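Local coordinates for protein alpha-fucosidase GH29 (Fusarium graminearum, PDB 4NI3) that probably hydrolyses alpha-1,6-linked L-fucose from the N-acetylglucosamine at the reducing end of glycoprotein glycans, as a retaining family 29 glycosidase, at residues A[101-106]-A[152-157]; A[306-311]-A[318-323]; A[366-371]-A[451-456]. One frame throughout, in Å; residues are numbered along the deposited sequence. Where two conformers were deposited one is given.

Contact 1 of 3, residues A[101-106]-A[152-157]; sequences GEFDPE and VKLWAD
On the outer shell of a TIM-type barrel, Phe103, in the loop before helix 105-114, and Pro105, its first residue, pack against Trp155 and Leu154 of the next helix, 151-161. The aromatic pair is an offset edge-to-face stack. Phe103 turns its edge toward the face of the six-membered ring of Trp155, with the planes at 72° and the ring centroids 5.6 Å apart. The closest atoms are Phe103 CE1 and Trp155 CZ2, at 3.6 Å. The two side chains come from opposite directions, and Phe103 reaches the indole because its CG lies anti to the backbone N (chi1 175°).

Pro105 adds a second hydrocarbon contact to the same six-membered ring. Its CB stands 4.0 Å from the centroid of that ring and 30° off the normal, an off-centre CH-pi contact. The proline also lies against its own neighbour: Pro105 CD sits 3.6 Å above the plane of the Phe103 ring, over its centre, so the phenyl group has Pro105 on a face and Trp155 at its edge. Helix 105-114 comes between strands 29-33 and 119-125, and helix 151-161 between 119-125 and 165-170, so they are the helices of successive beta-alpha units. Asp104 is the N-cap of the first helix, its OD1 accepting from Ala107 N.

Leu154 makes the looser, more peripheral part of the contact, with its CG 4.3 Å from Pro105 CG and its CD2 4.4 Å from Phe103 CE2. No hydrogen bond crosses between the segments. The Trp155 ring meets Trp33 of barrel strand 29-33, while the Phe103 ring meets Trp35.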
loop_
_atom_site.group_PDB
_atom_site.type_symbol
_atom_site.label_atom_id
_atom_site.label_comp_id
_atom_site.label_asym_id
_atom_site.label_seq_id
_atom_site.Cartn_x
_atom_site.Cartn_y
_atom_site.Cartn_z
ATOM N N GLY A 101 -27.115 -16.984 -11.136
ATOM C CA GLY A 101 -26.723 -16.632 -9.775
ATOM C C GLY A 101 -26.508 -15.142 -9.576
ATOM O O GLY A 101 -26.968 -14.319 -10.369
ATOM N N GLU A 102 -25.789 -14.808 -8.503
ATOM C CA GLU A 102 -25.583 -13.426 -8.083
ATOM C C GLU A 102 -24.140 -12.955 -8.243
ATOM O O GLU A 102 -23.843 -11.785 -8.040
ATOM C CB GLU A 102 -25.996 -13.262 -6.614
ATOM C CG GLU A 102 -27.461 -13.550 -6.334
ATOM C CD GLU A 102 -28.371 -12.431 -6.803
ATOM O OE1 GLU A 102 -28.858 -11.663 -5.946
ATOM O OE2 GLU A 102 -28.597 -12.311 -8.025
ATOM N N PHE A 103 -23.243 -13.865 -8.590
ATOM C CA PHE A 103 -21.831 -13.522 -8.756
ATOM C C PHE A 103 -21.545 -12.962 -10.154
ATOM O O PHE A 103 -21.634 -13.689 -11.151
ATOM C CB PHE A 103 -20.980 -14.752 -8.467
ATOM C CG PHE A 103 -19.517 -14.561 -8.707
ATOM C CD1 PHE A 103 -18.858 -13.421 -8.252
ATOM C CD2 PHE A 103 -18.792 -15.548 -9.345
ATOM C CE1 PHE A 103 -17.490 -13.289 -8.468
ATOM C CE2 PHE A 103 -17.434 -15.423 -9.561
ATOM C CZ PHE A 103 -16.778 -14.293 -9.121
ATOM N N ASP A 104 -21.215 -11.665 -10.213
ATOM C CA ASP A 104 -20.979 -10.962 -11.472
ATOM C C ASP A 104 -19.567 -10.376 -11.441
ATOM O O ASP A 104 -19.388 -9.198 -11.166
ATOM C CB ASP A 104 -22.052 -9.887 -11.671
ATOM C CG ASP A 104 -22.046 -9.274 -13.074
ATOM O OD1 ASP A 104 -21.068 -9.455 -13.839
ATOM O OD2 ASP A 104 -23.036 -8.586 -13.398
ATOM N N PRO A 105 -18.554 -11.196 -11.730
ATOM C CA PRO A 105 -17.186 -10.667 -11.628
ATOM C C PRO A 105 -16.910 -9.564 -12.641
ATOM O O PRO A 105 -16.157 -8.638 -12.348
ATOM C CB PRO A 105 -16.311 -11.901 -11.880
ATOM C CG PRO A 105 -17.198 -12.849 -12.623
ATOM C CD PRO A 105 -18.566 -12.637 -12.037
ATOM N N GLU A 106 -17.512 -9.651 -13.821
ATOM C CA GLU A 106 -17.282 -8.576 -14.777
ATOM C C GLU A 106 -17.788 -7.244 -14.254
ATOM O O GLU A 106 -17.092 -6.252 -14.371
ATOM C CB GLU A 106 -17.911 -8.876 -16.125
ATOM C CG GLU A 106 -17.471 -7.805 -17.117
ATOM C CD GLU A 106 -17.599 -8.253 -18.551
ATOM O OE1 GLU A 106 -18.171 -9.342 -18.783
ATOM O OE2 GLU A 106 -17.124 -7.508 -19.438
ATOM N N VAL A 152 -9.444 -17.270 -9.587
ATOM C CA VAL A 152 -8.282 -16.411 -9.803
ATOM C C VAL A 152 -8.050 -16.170 -11.303
ATOM O O VAL A 152 -7.770 -15.027 -11.698
ATOM C CB VAL A 152 -7.043 -16.981 -9.081
ATOM C CG1 VAL A 152 -5.777 -16.301 -9.581
ATOM C CG2 VAL A 152 -7.211 -16.744 -7.576
ATOM N N LYS A 153 -8.215 -17.190 -12.143
ATOM C CA LYS A 153 -8.077 -16.961 -13.579
ATOM C C LYS A 153 -9.200 -16.075 -14.122
ATOM O O LYS A 153 -8.950 -15.180 -14.938
ATOM C CB LYS A 153 -8.029 -18.282 -14.341
ATOM C CG LYS A 153 -7.994 -18.096 -15.855
ATOM C CD LYS A 153 -6.660 -18.493 -16.463
ATOM C CE LYS A 153 -5.504 -17.641 -15.962
ATOM N NZ LYS A 153 -5.465 -16.194 -16.409
ATOM N N LEU A 154 -10.427 -16.293 -13.659
ATOM C CA LEU A 154 -11.556 -15.438 -14.039
ATOM C C LEU A 154 -11.258 -13.959 -13.726
ATOM O O LEU A 154 -11.391 -13.062 -14.580
ATOM C CB LEU A 154 -12.791 -15.908 -13.287
ATOM C CG LEU A 154 -14.243 -15.795 -13.696
ATOM C CD1 LEU A 154 -14.415 -16.036 -15.184
ATOM C CD2 LEU A 154 -14.926 -16.898 -12.903
ATOM N N TRP A 155 -10.816 -13.694 -12.494
ATOM C CA TRP A 155 -10.491 -12.327 -12.135
ATOM C C TRP A 155 -9.351 -11.779 -12.984
ATOM O O TRP A 155 -9.412 -10.631 -13.435
ATOM C CB TRP A 155 -10.074 -12.231 -10.670
ATOM C CG TRP A 155 -11.150 -12.440 -9.616
ATOM C CD1 TRP A 155 -11.127 -13.378 -8.614
ATOM C CD2 TRP A 155 -12.370 -11.697 -9.453
ATOM N NE1 TRP A 155 -12.263 -13.258 -7.830
ATOM C CE2 TRP A 155 -13.032 -12.232 -8.319
ATOM C CE3 TRP A 155 -12.962 -10.628 -10.144
ATOM C CZ2 TRP A 155 -14.247 -11.733 -7.860
ATOM C CZ3 TRP A 155 -14.171 -10.125 -9.670
ATOM C CH2 TRP A 155 -14.794 -10.675 -8.543
ATOM N N ALA A 156 -8.300 -12.576 -13.131
ATOM C CA ALA A 156 -7.123 -12.116 -13.845
ATOM C C ALA A 156 -7.450 -11.735 -15.281
ATOM O O ALA A 156 -7.010 -10.682 -15.789
ATOM C CB ALA A 156 -6.036 -13.175 -13.818
ATOM N N ASP A 157 -8.214 -12.584 -15.949
ATOM C CA ASP A 157 -8.562 -12.336 -17.342
ATOM C C ASP A 157 -9.389 -11.072 -17.434
ATOM O O ASP A 157 -9.212 -10.274 -18.374
ATOM C CB ASP A 157 -9.329 -13.526 -17.940
ATOM C CG ASP A 157 -8.432 -14.730 -18.216
ATOM O OD1 ASP A 157 -7.194 -14.600 -18.127
ATOM O OD2 ASP A 157 -8.966 -15.814 -18.565
#

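Contact 2 of 3, residues A[306-311]-A[318-323]; sequences ISASSW and KYYSSK
Direct hydrogen bonds join Ile306 and Ser307 to the chain at Lys318-Tyr320. Tyr320 N donates to Ile306 O at 2.8 Å with an N-H...O angle of 163°. Ser307 OG gives its proton to Lys318 O at 2.8 Å, almost in line with that C=O bond. The serine hydroxyl can face this carbonyl because OG is anti to the Ser307 backbone N (chi1 173°). Ser307 OG also accepts from Ser309 N at 3.1 Å, which makes an ST turn, so one hydroxyl both folds its own loop and ties it to the other segment.

These bonds hold together the loop that leaves barrel strand 300-305 and returns to helix 322-334, whose N-cap is Ser321. It is the connection after the seventh of the eight parallel strands.

Water adds two bridges: one molecule accepts from Ala308 N and donates to Lys318 O, and another accepts from Lys318 N and pairs with Ser309 OG.

A polar atom meets a ring where Ile306 O lies at the edge of Tyr319, near the ring plane. Apolar contacts complete the joint. Ile306 CG2 approaches Tyr319 CD1 at 4.0 Å, the two side chains crossing at a slant. Ala308 CB rests 3.7 Å from Tyr320 CZ. The Tyr319 hydroxyl is hydrogen-bonded to Gln355.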
loop_
_atom_site.group_PDB
_atom_site.type_symbol
_atom_site.label_atom_id
_atom_site.label_comp_id
_atom_site.label_asym_id
_atom_site.label_seq_id
_atom_site.Cartn_x
_atom_site.Cartn_y
_atom_site.Cartn_z
ATOM N N ILE A 306 -11.639 -1.259 3.383
ATOM C CA ILE A 306 -12.801 -0.386 3.346
ATOM C C ILE A 306 -13.604 -0.435 4.667
ATOM O O ILE A 306 -14.435 0.455 4.911
ATOM C CB ILE A 306 -13.706 -0.753 2.116
ATOM C CG1 ILE A 306 -14.678 0.396 1.789
ATOM C CG2 ILE A 306 -14.351 -2.144 2.274
ATOM C CD1 ILE A 306 -15.173 0.326 0.356
ATOM N N SER A 307 -13.357 -1.472 5.485
ATOM C CA SER A 307 -13.931 -1.575 6.828
ATOM C C SER A 307 -12.828 -1.619 7.874
ATOM O O SER A 307 -11.795 -2.262 7.675
ATOM C CB SER A 307 -14.785 -2.839 6.960
ATOM O OG SER A 307 -15.184 -2.987 8.324
ATOM N N ALA A 308 -13.077 -0.976 9.011
ATOM C CA ALA A 308 -12.171 -1.051 10.151
ATOM C C ALA A 308 -12.085 -2.423 10.810
ATOM O O ALA A 308 -11.076 -2.738 11.450
ATOM C CB ALA A 308 -12.600 -0.037 11.195
ATOM N N SER A 309 -13.137 -3.227 10.696
ATOM C CA SER A 309 -13.263 -4.407 11.543
ATOM C C SER A 309 -12.863 -5.713 10.883
ATOM O O SER A 309 -12.625 -6.689 11.571
ATOM C CB SER A 309 -14.699 -4.540 12.041
ATOM O OG SER A 309 -15.578 -4.856 10.965
ATOM N N SER A 310 -12.785 -5.735 9.554
ATOM C CA SER A 310 -12.548 -6.975 8.840
ATOM C C SER A 310 -12.081 -6.668 7.439
ATOM O O SER A 310 -12.417 -5.619 6.911
ATOM C CB SER A 310 -13.829 -7.787 8.785
ATOM O OG SER A 310 -13.655 -9.002 8.075
ATOM N N TRP A 311 -11.345 -7.595 6.846
ATOM C CA TRP A 311 -11.024 -7.514 5.409
ATOM C C TRP A 311 -12.071 -8.216 4.576
ATOM O O TRP A 311 -12.156 -7.998 3.376
ATOM C CB TRP A 311 -9.652 -8.137 5.150
ATOM C CG TRP A 311 -8.563 -7.449 5.911
ATOM C CD1 TRP A 311 -8.235 -7.631 7.236
ATOM C CD2 TRP A 311 -7.675 -6.435 5.415
ATOM N NE1 TRP A 311 -7.192 -6.797 7.575
ATOM C CE2 TRP A 311 -6.827 -6.058 6.485
ATOM C CE3 TRP A 311 -7.482 -5.843 4.159
ATOM C CZ2 TRP A 311 -5.812 -5.109 6.337
ATOM C CZ3 TRP A 311 -6.493 -4.885 4.024
ATOM C CH2 TRP A 311 -5.683 -4.519 5.106
ATOM N N LYS A 318 -19.446 -2.329 8.914
ATOM C CA LYS A 318 -19.508 -0.891 8.674
ATOM C C LYS A 318 -18.287 -0.452 7.888
ATOM O O LYS A 318 -17.236 -1.073 7.985
ATOM C CB LYS A 318 -19.587 -0.116 9.996
ATOM C CG LYS A 318 -20.875 -0.399 10.764
ATOM C CD LYS A 318 -21.138 0.614 11.866
ATOM C CE LYS A 318 -20.167 0.461 13.022
ATOM N NZ LYS A 318 -20.179 1.657 13.913
ATOM N N TYR A 319 -18.425 0.637 7.141
ATOM C CA TYR A 319 -17.389 1.081 6.200
ATOM C C TYR A 319 -16.871 2.471 6.504
ATOM O O TYR A 319 -17.589 3.296 7.051
ATOM C CB TYR A 319 -17.940 1.068 4.772
ATOM C CG TYR A 319 -18.549 -0.259 4.385
ATOM C CD1 TYR A 319 -17.763 -1.394 4.249
ATOM C CD2 TYR A 319 -19.917 -0.363 4.146
ATOM C CE1 TYR A 319 -18.325 -2.629 3.907
ATOM C CE2 TYR A 319 -20.480 -1.584 3.782
ATOM C CZ TYR A 319 -19.675 -2.699 3.651
ATOM O OH TYR A 319 -20.240 -3.898 3.282
ATOM N N TYR A 320 -15.626 2.730 6.117
ATOM C CA TYR A 320 -15.075 4.067 6.134
ATOM C C TYR A 320 -15.803 4.947 5.146
ATOM O O TYR A 320 -16.411 4.468 4.174
ATOM C CB TYR A 320 -13.576 4.035 5.797
ATOM C CG TYR A 320 -12.690 3.384 6.841
ATOM C CD1 TYR A 320 -12.648 3.893 8.142
ATOM C CD2 TYR A 320 -11.853 2.323 6.528
ATOM C CE1 TYR A 320 -11.831 3.337 9.111
ATOM C CE2 TYR A 320 -11.015 1.769 7.480
ATOM C CZ TYR A 320 -11.014 2.279 8.775
ATOM O OH TYR A 320 -10.174 1.721 9.697
ATOM N N SER A 321 -15.691 6.252 5.354
ATOM C CA SER A 321 -16.264 7.201 4.411
ATOM C C SER A 321 -15.395 7.334 3.181
ATOM O O SER A 321 -14.204 7.056 3.217
ATOM C CB SER A 321 -16.405 8.586 5.041
ATOM O OG SER A 321 -15.136 9.114 5.409
ATOM N N SER A 322 -16.009 7.797 2.101
ATOM C CA SER A 322 -15.248 8.157 0.909
ATOM C C SER A 322 -14.173 9.175 1.219
ATOM O O SER A 322 -13.047 9.090 0.711
ATOM C CB SER A 322 -16.171 8.720 -0.175
ATOM O OG SER A 322 -17.227 7.819 -0.460
ATOM N N LYS A 323 -14.526 10.153 2.046
ATOM C CA LYS A 323 -13.592 11.202 2.426
ATOM C C LYS A 323 -12.337 10.618 3.052
ATOM O O LYS A 323 -11.209 10.977 2.677
ATOM C CB LYS A 323 -14.228 12.204 3.408
ATOM C CG LYS A 323 -13.291 13.331 3.792
ATOM C CD LYS A 323 -13.879 14.209 4.889
ATOM C CE LYS A 323 -15.112 14.941 4.397
ATOM N NZ LYS A 323 -15.821 15.618 5.525
HETATM O O HOH W 1 -15.424 0.567 9.509
HETATM O O HOH W 2 -17.587 -3.099 10.989
#

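Contact 3 of 3, residues A[366-371]-A[451-456]; sequences LSRYGE and LGDKAG
Arg368 and Asp453 lie side by side and point the same way, yet their flat groups are turned 80° apart. Arg368 NH2 is 3.7 Å from Asp453 OD1, a long salt bridge of charges alone, since the oxygen lies well out of the guanidinium plane. The directed bond goes instead from Arg368 NE to Gly452 O, 2.9 Å long, with an N-H...O angle of 161° and the acceptor near the guanidinium plane. An extended chain, with CG anti to the backbone N (chi1 178°), carries NE to that carbonyl. Ala480 serves both charged groups: its O accepts from Arg368 NH2 and its N donates to Asp453 OD1.

Tyr369 lies beneath the arginine, with Arg368 CG 3.7 Å above its ring centre. Leu451 slides past the tyrosine in the opposite direction, its CB meeting the ring edge at Tyr369 CE1 (3.8 Å).

Water bridges Ser367 O to Ala455 N, and another joins Glu371 OE1 to Gly456 N. Glu371 OE1 also meets Tyr458 OH, and OE2 is held by Tyr417 OH and Lys488 NZ. This is an interdomain junction: the end of helix 353-369 in the catalytic barrel packs on the turn between strands 445-451 and 458-460 of the antiparallel sheet domain that follows it.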
loop_
_atom_site.group_PDB
_atom_site.type_symbol
_atom_site.label_atom_id
_atom_site.label_comp_id
_atom_site.label_asym_id
_atom_site.label_seq_id
_atom_site.Cartn_x
_atom_site.Cartn_y
_atom_site.Cartn_z
ATOM N N LEU A 366 -10.559 10.826 -8.698
ATOM C CA LEU A 366 -9.384 10.566 -9.521
ATOM C C LEU A 366 -9.600 10.920 -11.000
ATOM O O LEU A 366 -8.663 11.335 -11.670
ATOM C CB LEU A 366 -8.963 9.102 -9.363
ATOM C CG LEU A 366 -8.312 8.798 -8.011
ATOM C CD1 LEU A 366 -8.066 7.304 -7.864
ATOM C CD2 LEU A 366 -7.003 9.562 -7.854
ATOM N N SER A 367 -10.825 10.796 -11.487
ATOM C CA SER A 367 -11.049 11.145 -12.881
ATOM C C SER A 367 -11.013 12.661 -13.061
ATOM O O SER A 367 -10.678 13.134 -14.139
ATOM C CB SER A 367 -12.370 10.575 -13.372
ATOM O OG SER A 367 -13.438 11.186 -12.693
ATOM N N ARG A 368 -11.340 13.416 -12.012
ATOM C CA ARG A 368 -11.307 14.868 -12.081
ATOM C C ARG A 368 -9.919 15.421 -11.775
ATOM O O ARG A 368 -9.444 16.365 -12.427
ATOM C CB ARG A 368 -12.331 15.441 -11.095
ATOM C CG ARG A 368 -12.363 16.938 -11.028
ATOM C CD ARG A 368 -13.640 17.342 -10.369
ATOM N NE ARG A 368 -13.618 18.765 -10.107
ATOM C CZ ARG A 368 -14.439 19.369 -9.260
ATOM N NH1 ARG A 368 -15.355 18.659 -8.614
ATOM N NH2 ARG A 368 -14.336 20.680 -9.081
ATOM N N TYR A 369 -9.254 14.819 -10.787
ATOM C CA TYR A 369 -8.050 15.410 -10.224
ATOM C C TYR A 369 -6.830 14.532 -10.397
ATOM O O TYR A 369 -5.785 14.767 -9.779
ATOM C CB TYR A 369 -8.266 15.701 -8.740
ATOM C CG TYR A 369 -9.254 16.802 -8.462
ATOM C CD1 TYR A 369 -8.998 18.115 -8.864
ATOM C CD2 TYR A 369 -10.423 16.544 -7.773
ATOM C CE1 TYR A 369 -9.892 19.146 -8.561
ATOM C CE2 TYR A 369 -11.302 17.553 -7.451
ATOM C CZ TYR A 369 -11.037 18.848 -7.848
ATOM O OH TYR A 369 -11.910 19.856 -7.500
ATOM N N GLY A 370 -6.947 13.531 -11.258
ATOM C CA GLY A 370 -5.856 12.589 -11.480
ATOM C C GLY A 370 -4.519 13.216 -11.824
ATOM O O GLY A 370 -3.480 12.642 -11.522
ATOM N N GLU A 371 -4.520 14.413 -12.407
ATOM C CA GLU A 371 -3.272 15.092 -12.720
ATOM C C GLU A 371 -2.380 15.298 -11.498
ATOM O O GLU A 371 -1.155 15.283 -11.603
ATOM C CB GLU A 371 -3.576 16.462 -13.358
ATOM C CG GLU A 371 -2.333 17.267 -13.662
ATOM C CD GLU A 371 -2.605 18.637 -14.254
ATOM O OE1 GLU A 371 -3.752 18.953 -14.614
ATOM O OE2 GLU A 371 -1.630 19.389 -14.349
ATOM N N LEU A 451 -7.561 23.603 -10.286
ATOM C CA LEU A 451 -8.094 22.572 -11.168
ATOM C C LEU A 451 -9.613 22.633 -11.131
ATOM O O LEU A 451 -10.218 22.745 -10.056
ATOM C CB LEU A 451 -7.586 21.181 -10.772
ATOM C CG LEU A 451 -6.273 20.775 -11.453
ATOM C CD1 LEU A 451 -5.133 21.674 -11.001
ATOM C CD2 LEU A 451 -5.955 19.294 -11.192
ATOM N N GLY A 452 -10.216 22.624 -12.318
ATOM C CA GLY A 452 -11.639 22.858 -12.466
ATOM C C GLY A 452 -12.526 21.626 -12.410
ATOM O O GLY A 452 -12.170 20.619 -11.784
ATOM N N ASP A 453 -13.668 21.694 -13.101
ATOM C CA ASP A 453 -14.738 20.717 -12.956
ATOM C C ASP A 453 -14.455 19.434 -13.709
ATOM O O ASP A 453 -15.031 18.378 -13.402
ATOM C CB ASP A 453 -16.081 21.284 -13.462
ATOM C CG ASP A 453 -16.595 22.450 -12.625
ATOM O OD1 ASP A 453 -15.981 22.814 -11.594
ATOM O OD2 ASP A 453 -17.670 22.990 -12.982
ATOM N N LYS A 454 -13.601 19.510 -14.718
ATOM C CA LYS A 454 -13.177 18.304 -15.410
ATOM C C LYS A 454 -11.685 18.398 -15.683
ATOM O O LYS A 454 -11.131 19.495 -15.767
ATOM C CB LYS A 454 -13.983 18.074 -16.699
ATOM C CG LYS A 454 -13.567 18.855 -17.909
ATOM C CD LYS A 454 -14.226 18.250 -19.185
ATOM C CE LYS A 454 -13.772 18.982 -20.440
ATOM N NZ LYS A 454 -14.270 20.385 -20.455
ATOM N N ALA A 455 -11.042 17.251 -15.817
ATOM C CA ALA A 455 -9.618 17.220 -16.087
ATOM C C ALA A 455 -9.266 18.039 -17.321
ATOM O O ALA A 455 -9.904 17.912 -18.401
ATOM C CB ALA A 455 -9.145 15.781 -16.254
ATOM N N GLY A 456 -8.240 18.862 -17.170
ATOM C CA GLY A 456 -7.759 19.709 -18.242
ATOM C C GLY A 456 -8.337 21.104 -18.203
ATOM O O GLY A 456 -7.928 21.956 -18.987
HETATM O O HOH W 3 -12.465 14.746 -15.531
HETATM O O HOH W 4 -9.812 19.137 -12.631
HETATM O O HOH W 5 -10.045 22.091 -7.303
HETATM O O HOH W 6 -6.205 18.257 -14.772
#

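Along the chain the three contacts come in series. Contacts 1 and 2 are internal to the eight-stranded parallel barrel: contact 1 joins the early helices 105-114 and 151-161, whereas contact 2 lies in the connection between strand 300-305 and helix 322-334. Their centres are about 23 Å apart, with nearest atoms about 12 Å apart. Contact 3 lies about 25 Å from contact 2 and about 31 Å from contact 1, centre to centre, and joins the barrel to the next domain, at the six-stranded antiparallel sheet containing strands 445-451 and 458-460. Helix 353-369 connects the later two: Ile306 and Tyr319 touch it in contact 2, and its end enters contact 3.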